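Local structure of putative transcriptional regulator protein (Vibrio parahaemolyticus, 3ER6) at residues L177-V180 with E181-F184; L31-A34 with A35-E39; I114-G117 with I118-V121. The protein is of unknown function but probably regulates transcription by sequence-specific DNA binding, this part being its DJ-1/PfpI-like domain without the AraC-type helix-turn-helix region. The protein carries 1 engineered substitution. All blocks are in the same frame, centred on the assembly; numbering follows the deposited sequence.

Contact 1 (L177-V180 with E181-F184); sequences LEIV and EEYF
Four successive i to i+4 backbone hydrogen bonds join 177-180 to 181-184 as the last turns of helix 173-184, the shortest from Glu181 N to Leu177 O at 2.8 Å. On one flank Ile179 and Tyr183 lie side by side and point the same way. With CG1 turned beside the backbone N (chi1 -69°), the branch methyl CG2 of Ile179 lies in the plane of the Tyr183 ring at its edge, 3.8 Å from Tyr183 CD2. Ile179 O approaches the same edge, 3.3 Å from Tyr183 CD2. One residue further along, Val180 CG1 meets Phe184 CD2 at 4.1 Å, and a face of the Phe184 ring is covered by Tyr183 CB over its centre. The outer side is acidic: Glu178 OE1 and Glu182 OE2 come within 4.5 Å, with the carboxylate planes turned 53° apart. Glu182 makes a salt bridge to Lys110 and a hydrogen bond to Tyr164 OH, which probably eases the repulsion; Glu181 makes a salt bridge to Arg189, to which Glu178 has a long, weak ion pair. In the DJ-1/PfpI α/β fold Ile179 and Tyr183 rest on strands 77-80 and 110-114, Val180 and Phe184 on helix 22-37, and Leu177 on helix 186-195.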
loop_
_atom_site.group_PDB
_atom_site.type_symbol
_atom_site.label_atom_id
_atom_site.label_comp_id
_atom_site.label_asym_id
_atom_site.label_seq_id
_atom_site.Cartn_x
_atom_site.Cartn_y
_atom_site.Cartn_z
ATOM N N LEU A 177 5.512 3.438 12.711
ATOM C CA LEU A 177 5.622 4.582 13.644
ATOM C C LEU A 177 6.617 4.326 14.771
ATOM O O LEU A 177 7.291 5.238 15.228
ATOM C CB LEU A 177 4.263 4.964 14.249
ATOM C CG LEU A 177 3.250 5.448 13.217
ATOM C CD1 LEU A 177 1.950 5.719 13.938
ATOM C CD2 LEU A 177 3.749 6.707 12.461
ATOM N N GLU A 178 6.716 3.077 15.193
ATOM C CA GLU A 178 7.713 2.735 16.167
ATOM C C GLU A 178 9.092 3.050 15.634
ATOM O O GLU A 178 9.851 3.734 16.293
ATOM C CB GLU A 178 7.596 1.262 16.547
ATOM C CG GLU A 178 8.395 0.927 17.783
ATOM C CD GLU A 178 7.897 1.680 19.035
ATOM O OE1 GLU A 178 8.785 2.090 19.798
ATOM O OE2 GLU A 178 6.657 1.874 19.244
ATOM N N ILE A 179 9.383 2.603 14.420
ATOM C CA ILE A 179 10.664 2.845 13.791
ATOM C C ILE A 179 10.848 4.356 13.591
ATOM O O ILE A 179 11.936 4.909 13.884
ATOM C CB ILE A 179 10.720 2.116 12.429
ATOM C CG1 ILE A 179 10.769 0.589 12.608
ATOM C CG2 ILE A 179 11.853 2.627 11.556
ATOM C CD1 ILE A 179 11.865 0.201 13.379
ATOM N N VAL A 180 9.782 5.045 13.137
ATOM C CA VAL A 180 9.847 6.510 13.050
ATOM C C VAL A 180 10.220 7.143 14.390
ATOM O O VAL A 180 11.068 8.007 14.419
ATOM C CB VAL A 180 8.532 7.155 12.511
ATOM C CG1 VAL A 180 8.595 8.717 12.616
ATOM C CG2 VAL A 180 8.374 6.746 11.079
ATOM N N GLU A 181 9.604 6.715 15.500
ATOM C CA GLU A 181 9.931 7.354 16.770
ATOM C C GLU A 181 11.405 7.091 17.155
ATOM O O GLU A 181 12.109 7.984 17.586
ATOM C CB GLU A 181 8.970 6.896 17.872
ATOM C CG GLU A 181 9.297 7.552 19.155
ATOM C CD GLU A 181 8.272 7.272 20.225
ATOM O OE1 GLU A 181 7.167 6.780 19.902
ATOM O OE2 GLU A 181 8.599 7.556 21.388
ATOM N N GLU A 182 11.859 5.872 16.945
ATOM C CA GLU A 182 13.272 5.514 17.200
ATOM C C GLU A 182 14.270 6.403 16.507
ATOM O O GLU A 182 15.239 6.822 17.141
ATOM C CB GLU A 182 13.536 4.065 16.803
ATOM C CG GLU A 182 12.832 3.144 17.736
ATOM C CD GLU A 182 13.309 1.706 17.618
ATOM O OE1 GLU A 182 14.551 1.483 17.778
ATOM O OE2 GLU A 182 12.420 0.826 17.398
ATOM N N TYR A 183 14.065 6.693 15.217
ATOM C CA TYR A 183 15.066 7.484 14.490
ATOM C C TYR A 183 14.868 8.970 14.542
ATOM O O TYR A 183 15.858 9.714 14.499
ATOM C CB TYR A 183 15.116 7.046 13.030
ATOM C CG TYR A 183 15.747 5.682 12.878
ATOM C CD1 TYR A 183 17.141 5.534 12.943
ATOM C CD2 TYR A 183 14.971 4.561 12.684
ATOM C CE1 TYR A 183 17.731 4.292 12.807
ATOM C CE2 TYR A 183 15.558 3.280 12.545
ATOM C CZ TYR A 183 16.946 3.160 12.619
ATOM O OH TYR A 183 17.556 1.918 12.470
ATOM N N PHE A 184 13.592 9.395 14.584
ATOM C CA PHE A 184 13.241 10.791 14.405
ATOM C C PHE A 184 12.576 11.436 15.637
ATOM O O PHE A 184 12.456 12.661 15.707
ATOM C CB PHE A 184 12.338 10.980 13.166
ATOM C CG PHE A 184 12.947 10.498 11.895
ATOM C CD1 PHE A 184 14.159 11.029 11.447
ATOM C CD2 PHE A 184 12.323 9.526 11.129
ATOM C CE1 PHE A 184 14.741 10.591 10.270
ATOM C CE2 PHE A 184 12.905 9.090 9.935
ATOM C CZ PHE A 184 14.107 9.617 9.504
#

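Contact 2 (L31-A34 with A35-E39); sequences LETA and AEFAE
Phe37 turns one ring face onto the backbone oxygen of Thr33, which sits 3.6 Å above the ring plane and toward its rim. The pair lies on the final turns of helix 22-37, the helix of a β-α-β unit with strands 9-14 and 43-48, and a Schellman motif closes it where Glu39 takes a positive phi of 49°. Thr33 and Phe37 run side by side in the same direction. With chi1 of -57°, Thr33 sends CG2 anti to its backbone N, toward the far end of the ring, where it comes 3.6 Å from Phe37 CZ; OG1 stands beside the backbone N and bonds to Glu29 O and to Tyr20 OH of the second subunit. The Glu32 carboxylate bridges the two chains, OE2 bonded to Thr45 OG1 and OE1 in a salt bridge to Arg58 of the second subunit, placing this flank at the dimer contact. The alanines form the other flank: Ala34 and Ala35 present only methyls to Val180 and Phe184 of helix 173-184, which lets that helix come close. At the helix end, Glu39 N bonds Glu36 O at 2.9 Å, and Ala38 N donates to Ala34 O at 2.8 Å.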
loop_
_atom_site.group_PDB
_atom_site.type_symbol
_atom_site.label_atom_id
_atom_site.label_comp_id
_atom_site.label_asym_id
_atom_site.label_seq_id
_atom_site.Cartn_x
_atom_site.Cartn_y
_atom_site.Cartn_z
ATOM N N LEU A 31 7.584 5.810 5.631
ATOM C CA LEU A 31 8.927 6.178 6.086
ATOM C C LEU A 31 9.494 7.466 5.461
ATOM O O LEU A 31 10.066 8.318 6.204
ATOM C CB LEU A 31 9.895 5.002 5.930
ATOM C CG LEU A 31 9.503 3.783 6.822
ATOM C CD1 LEU A 31 10.499 2.660 6.524
ATOM C CD2 LEU A 31 9.364 4.069 8.377
ATOM N N GLU A 32 9.423 7.616 4.122
ATOM C CA GLU A 32 9.951 8.856 3.494
ATOM C C GLU A 32 9.160 10.123 3.888
ATOM O O GLU A 32 9.765 11.216 4.112
ATOM C CB GLU A 32 10.030 8.756 1.969
ATOM C CG GLU A 32 11.050 7.682 1.568
ATOM C CD GLU A 32 11.456 7.794 0.116
ATOM O OE1 GLU A 32 10.867 8.628 -0.615
ATOM O OE2 GLU A 32 12.371 7.024 -0.293
ATOM N N THR A 33 7.839 9.996 3.954
ATOM C CA THR A 33 7.004 11.097 4.440
ATOM C C THR A 33 7.442 11.587 5.826
ATOM O O THR A 33 7.542 12.774 6.064
ATOM C CB THR A 33 5.469 10.736 4.365
ATOM O OG1 THR A 33 5.159 10.393 2.991
ATOM C CG2 THR A 33 4.575 11.928 4.847
ATOM N N ALA A 34 7.689 10.655 6.739
ATOM C CA ALA A 34 8.154 10.992 8.100
ATOM C C ALA A 34 9.554 11.635 8.064
ATOM O O ALA A 34 9.824 12.597 8.801
ATOM C CB ALA A 34 8.198 9.734 8.914
ATOM N N ALA A 35 10.429 11.123 7.216
ATOM C CA ALA A 35 11.749 11.748 7.051
ATOM C C ALA A 35 11.593 13.226 6.588
ATOM O O ALA A 35 12.342 14.140 7.036
ATOM C CB ALA A 35 12.600 10.936 6.056
ATOM N N GLU A 36 10.611 13.490 5.714
ATOM C CA GLU A 36 10.311 14.877 5.327
ATOM C C GLU A 36 9.760 15.667 6.518
ATOM O O GLU A 36 10.202 16.806 6.779
ATOM C CB GLU A 36 9.329 14.973 4.143
ATOM C CG GLU A 36 8.902 16.441 3.865
ATOM C CD GLU A 36 7.744 16.580 2.873
ATOM O OE1 GLU A 36 7.101 15.541 2.554
ATOM O OE2 GLU A 36 7.468 17.732 2.438
ATOM N N PHE A 37 8.868 15.093 7.320
ATOM C CA PHE A 37 8.425 15.810 8.518
ATOM C C PHE A 37 9.585 16.119 9.475
ATOM O O PHE A 37 9.540 17.145 10.187
ATOM C CB PHE A 37 7.458 15.022 9.391
ATOM C CG PHE A 37 6.128 14.708 8.757
ATOM C CD1 PHE A 37 5.535 15.563 7.848
ATOM C CD2 PHE A 37 5.451 13.558 9.132
ATOM C CE1 PHE A 37 4.300 15.248 7.290
ATOM C CE2 PHE A 37 4.217 13.243 8.579
ATOM C CZ PHE A 37 3.648 14.083 7.643
ATOM N N ALA A 38 10.574 15.222 9.532
ATOM C CA ALA A 38 11.733 15.408 10.405
ATOM C C ALA A 38 12.765 16.350 9.785
ATOM O O ALA A 38 13.769 16.634 10.402
ATOM C CB ALA A 38 12.409 14.032 10.700
ATOM N N GLU A 39 12.517 16.792 8.562
ATOM C CA GLU A 39 13.461 17.546 7.755
ATOM C C GLU A 39 14.835 16.878 7.734
ATOM O O GLU A 39 15.911 17.539 7.824
ATOM C CB GLU A 39 13.549 19.001 8.223
ATOM C CG GLU A 39 12.230 19.708 8.189
ATOM C CD GLU A 39 12.336 21.141 8.751
ATOM O OE1 GLU A 39 12.439 22.047 7.943
ATOM O OE2 GLU A 39 12.401 21.355 9.989
#

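Contact 3 (I114-G117 with I118-V121); sequences IDTG and IFVV
Gly117 O is gripped by two N-H groups of the first turn of helix 117-124: Val121 N donates at 3.2 Å in the carbonyl plane, and Val120 N makes a weak, strongly bent bond at 3.0 Å. The preceding carbonyl serves the same turn, with Phe119 N 2.8 Å from Thr116 O but 57° above its carbonyl plane, away from a lone pair. This is the strand-turn-helix of the nucleophile elbow known from the DJ-1/PfpI family, with a type II' turn from Ile114 to Gly117. Asp115 sits at its bend with the unusual phi/psi of 60° and -146°, probably at the position of the elbow cysteine of DJ-1-like relatives. Thr116 and Phe119 make an apolar contact, crossing at a slant, Phe119 CD1 lying 4.0 Å from Thr116 CB and Phe119 CE1 4.1 Å from Thr116 CG2. Ile118 folds its longer branch back over the turn, laying CG1 against the carbonyl oxygen of Asp115, 3.3 Å from Asp115 O. The polar ends have partners elsewhere: Thr116 OG1 bonds to Ile83 N, Gly84 O and Ser82 OG, and the Asp115 carboxylate to His135 NE2 and Ser82 OG. With each carboxylate oxygen bonded and the II' turn setting the direction of its side chain, the buried Asp115 is held firmly in a fixed orientation.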
loop_
_atom_site.group_PDB
_atom_site.type_symbol
_atom_site.label_atom_id
_atom_site.label_comp_id
_atom_site.label_asym_id
_atom_site.label_seq_id
_atom_site.Cartn_x
_atom_site.Cartn_y
_atom_site.Cartn_z
ATOM N N ILE A 114 6.603 -8.039 7.115
ATOM C CA ILE A 114 5.197 -7.668 6.981
ATOM C C ILE A 114 4.443 -8.738 6.218
ATOM O O ILE A 114 5.011 -9.308 5.255
ATOM C CB ILE A 114 5.082 -6.214 6.289
ATOM C CG1 ILE A 114 5.627 -6.209 4.865
ATOM C CG2 ILE A 114 5.919 -5.173 7.099
ATOM C CD1 ILE A 114 5.431 -4.835 4.144
ATOM N N ASP A 115 3.191 -9.049 6.640
ATOM C CA ASP A 115 2.378 -9.995 5.940
ATOM C C ASP A 115 3.164 -11.324 5.977
ATOM O O ASP A 115 3.855 -11.601 6.973
ATOM C CB ASP A 115 2.091 -9.530 4.494
ATOM C CG ASP A 115 0.940 -10.345 3.794
ATOM O OD1 ASP A 115 0.253 -11.195 4.409
ATOM O OD2 ASP A 115 0.716 -10.112 2.608
ATOM N N THR A 116 3.068 -12.127 4.926
ATOM C CA THR A 116 3.778 -13.447 4.908
ATOM C C THR A 116 5.341 -13.366 4.896
ATOM O O THR A 116 6.019 -14.372 5.031
ATOM C CB THR A 116 3.255 -14.394 3.812
ATOM O OG1 THR A 116 3.383 -13.798 2.523
ATOM C CG2 THR A 116 1.782 -14.725 4.063
ATOM N N GLY A 117 5.898 -12.177 4.727
ATOM C CA GLY A 117 7.337 -11.937 5.065
ATOM C C GLY A 117 7.644 -12.484 6.458
ATOM O O GLY A 117 8.816 -12.859 6.760
ATOM N N ILE A 118 6.629 -12.552 7.317
ATOM C CA ILE A 118 6.837 -13.160 8.653
ATOM C C ILE A 118 7.301 -14.650 8.566
ATOM O O ILE A 118 8.146 -15.091 9.368
ATOM C CB ILE A 118 5.620 -12.952 9.624
ATOM C CG1 ILE A 118 5.446 -11.461 9.916
ATOM C CG2 ILE A 118 5.833 -13.780 10.973
ATOM C CD1 ILE A 118 4.077 -11.074 10.379
ATOM N N PHE A 119 6.813 -15.379 7.566
ATOM C CA PHE A 119 7.197 -16.771 7.367
ATOM C C PHE A 119 8.709 -16.827 7.048
ATOM O O PHE A 119 9.384 -17.809 7.410
ATOM C CB PHE A 119 6.414 -17.421 6.206
ATOM C CG PHE A 119 5.002 -17.817 6.558
ATOM C CD1 PHE A 119 4.028 -16.849 6.835
ATOM C CD2 PHE A 119 4.639 -19.176 6.602
ATOM C CE1 PHE A 119 2.725 -17.227 7.148
ATOM C CE2 PHE A 119 3.339 -19.544 6.938
ATOM C CZ PHE A 119 2.387 -18.569 7.194
ATOM N N VAL A 120 9.226 -15.825 6.329
ATOM C CA VAL A 120 10.659 -15.754 6.016
ATOM C C VAL A 120 11.515 -15.585 7.289
ATOM O O VAL A 120 12.507 -16.328 7.522
ATOM C CB VAL A 120 10.981 -14.597 5.020
ATOM C CG1 VAL A 120 12.480 -14.577 4.690
ATOM C CG2 VAL A 120 10.138 -14.738 3.722
ATOM N N VAL A 121 11.137 -14.634 8.141
ATOM C CA VAL A 121 11.920 -14.469 9.389
ATOM C C VAL A 121 11.741 -15.732 10.318
ATOM O O VAL A 121 12.691 -16.126 10.995
ATOM C CB VAL A 121 11.594 -13.148 10.157
ATOM C CG1 VAL A 121 11.892 -11.952 9.284
ATOM C CG2 VAL A 121 10.166 -13.136 10.590
#

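Contacts 1 and 2 touch, whereas contact 3 keeps about 9 Å from either at the nearest atoms. The first two hold neighbouring helices, 173-184 and 22-37, against each other at the same side of the domain: Val180 CG2 packs 3.7 Å from Ala34 CB, and Phe184 CD1 lies 3.6 Å from Ala38 CB. Both are partly buried, apolar where the helices meet and acidic outside, but only contact 2 reaches the second subunit. Contact 3 is wholly buried near the centre of the chain, where a strand passes into a helix; its polar groups are bonded to Ser82, Ile83, Gly84 and His135, and a II' turn with i to i+3 bonds leads into the first regular helical bond.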